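Local coordinates for protein fimbrial subunit CupB6 (Pseudomonas aeruginosa, PDB 5CYL) that probably serves as the adhesive tip subunit of a chaperone-usher fimbrium, a kind of surface fibre linked to attachment and biofilm formation, at residues A[318-323]-A[332-337]. Numbering follows the deposited sequence.
Sequences AAYIRI and GVADGA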
loop_
_atom_site.group_PDB
_atom_site.type_symbol
_atom_site.label_atom_id
_atom_site.label_comp_id
_atom_site.label_asym_id
_atom_site.label_seq_id
_atom_site.Cartn_x
_atom_site.Cartn_y
_atom_site.Cartn_z
ATOM N N ALA A 318 25.548 -23.163 4.863
ATOM C CA ALA A 318 25.194 -24.570 5.060
ATOM C C ALA A 318 26.405 -25.459 5.353
ATOM O O ALA A 318 27.512 -25.173 4.908
ATOM C CB ALA A 318 24.436 -25.088 3.855
ATOM N N ALA A 319 26.170 -26.516 6.118
ATOM C CA ALA A 319 27.220 -27.478 6.442
ATOM C C ALA A 319 26.627 -28.822 6.783
ATOM O O ALA A 319 25.426 -28.944 7.058
ATOM C CB ALA A 319 28.104 -26.989 7.572
ATOM N N TYR A 320 27.461 -29.848 6.698
ATOM C CA TYR A 320 27.106 -31.175 7.205
ATOM C C TYR A 320 27.145 -31.194 8.736
ATOM O O TYR A 320 28.002 -30.561 9.359
ATOM C CB TYR A 320 28.078 -32.199 6.649
ATOM C CG TYR A 320 27.789 -32.519 5.214
ATOM C CD1 TYR A 320 26.561 -33.089 4.852
ATOM C CD2 TYR A 320 28.715 -32.265 4.223
ATOM C CE1 TYR A 320 26.266 -33.394 3.537
ATOM C CE2 TYR A 320 28.432 -32.546 2.889
ATOM C CZ TYR A 320 27.215 -33.103 2.549
ATOM O OH TYR A 320 26.930 -33.446 1.228
ATOM N N ILE A 321 26.223 -31.920 9.341
ATOM C CA ILE A 321 26.259 -32.105 10.794
ATOM C C ILE A 321 26.215 -33.580 11.106
ATOM O O ILE A 321 25.516 -34.343 10.423
ATOM C CB ILE A 321 25.096 -31.385 11.490
ATOM C CG1 ILE A 321 25.361 -31.271 12.993
ATOM C CG2 ILE A 321 23.779 -32.079 11.171
ATOM C CD1 ILE A 321 24.293 -30.539 13.772
ATOM N N ARG A 322 26.946 -34.002 12.118
ATOM C CA ARG A 322 26.894 -35.406 12.492
ATOM C C ARG A 322 25.789 -35.719 13.492
ATOM O O ARG A 322 25.793 -35.219 14.620
ATOM C CB ARG A 322 28.221 -35.808 13.068
ATOM C CG ARG A 322 28.252 -37.246 13.533
ATOM C CD ARG A 322 29.356 -37.450 14.536
ATOM N NE ARG A 322 29.172 -38.671 15.282
ATOM C CZ ARG A 322 30.124 -39.245 15.997
ATOM N NH1 ARG A 322 31.337 -38.692 16.081
ATOM N NH2 ARG A 322 29.855 -40.367 16.645
ATOM N N ILE A 323 24.857 -36.566 13.102
ATOM C CA ILE A 323 23.802 -36.913 14.054
ATOM C C ILE A 323 23.910 -38.316 14.655
ATOM O O ILE A 323 23.376 -38.500 15.733
ATOM C CB ILE A 323 22.390 -36.683 13.509
ATOM C CG1 ILE A 323 22.180 -37.693 12.385
ATOM C CG2 ILE A 323 22.227 -35.207 13.137
ATOM C CD1 ILE A 323 21.015 -37.470 11.450
ATOM N N GLY A 332 29.280 -42.175 2.347
ATOM C CA GLY A 332 28.566 -42.194 1.090
ATOM C C GLY A 332 28.193 -40.859 0.478
ATOM O O GLY A 332 28.711 -39.824 0.846
ATOM N N VAL A 333 27.282 -40.901 -0.483
ATOM C CA VAL A 333 26.847 -39.695 -1.194
ATOM C C VAL A 333 25.945 -38.933 -0.246
ATOM O O VAL A 333 25.047 -39.550 0.286
ATOM C CB VAL A 333 26.065 -40.052 -2.460
ATOM C CG1 VAL A 333 25.311 -38.835 -3.007
ATOM C CG2 VAL A 333 27.018 -40.625 -3.474
ATOM N N ALA A 334 26.212 -37.641 -0.008
ATOM C CA ALA A 334 25.393 -36.875 0.932
ATOM C C ALA A 334 24.640 -35.774 0.209
ATOM O O ALA A 334 25.146 -34.643 0.030
ATOM C CB ALA A 334 26.241 -36.313 2.042
ATOM N N ASP A 335 23.395 -36.063 -0.153
ATOM C CA ASP A 335 22.590 -35.076 -0.886
ATOM C C ASP A 335 21.290 -34.732 -0.181
ATOM O O ASP A 335 20.635 -35.597 0.359
ATOM C CB ASP A 335 22.329 -35.526 -2.322
ATOM C CG ASP A 335 23.584 -35.493 -3.201
ATOM O OD1 ASP A 335 24.647 -34.948 -2.821
ATOM O OD2 ASP A 335 23.487 -36.044 -4.324
ATOM N N GLY A 336 20.943 -33.448 -0.197
ATOM C CA GLY A 336 19.698 -33.022 0.415
ATOM C C GLY A 336 19.020 -31.949 -0.380
ATOM O O GLY A 336 19.655 -31.265 -1.181
ATOM N N ALA A 337 17.732 -31.776 -0.152
ATOM C CA ALA A 337 17.025 -30.747 -0.921
ATOM C C ALA A 337 16.044 -29.986 -0.058
ATOM O O ALA A 337 15.369 -30.585 0.747
ATOM C CB ALA A 337 16.313 -31.393 -2.081
#
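The phenol end of Tyr320 overlaps the methyl group and carbonyl of Ala334, and these two residues make the whole contact between 318-323 and 332-337. CE1 of Tyr320 lies 3.3 Å from CB of Ala334, which approaches the ring obliquely, while CZ of Tyr320 is 3.4 Å from the same methyl carbon. Beyond the ring, the hydroxyl donates a hydrogen bond to the carbonyl: OH of Tyr320 to O of Ala334 measures 2.5 Å, very short, so the exact length is doubtful at 2.77 Å resolution. The acceptor sits at the ring edge in the plane of the ring, with an angle of about 137° at OH (CZ-OH-O) and about 131° at the carbonyl oxygen (C-O-OH).

The example illustrates how one long aromatic side chain can bridge segments that share no backbone ladder. Within this chain, the strand 311-322 pairs with 239-245, 283-289 and 299-308, whereas 332-343 runs beside 255-260 and 352-361, in the antiparallel-rich, immunoglobulin-like sandwich expected of a fimbrial domain. The nearest CA atoms, those of Tyr320 and Ala334, are 8.6 Å apart, so the phenol must span the gap. It does so with CG placed beside the backbone N and opposite the carbonyl carbon (chi1 -76°), a setting that carries OH to Ala334 although the CB itself does not point there.

Both residues are buried, and the hydroxyl is paired with the carbonyl. The apolar residues Leu221, Val224 and Ile285 also touch the tyrosine side chain, and Ser236 OG accepts a hydrogen bond from its backbone N. Next to Ala334, Asp335 turns its OD1 to the backbone N of Gly358 on the adjoining strand 352-361.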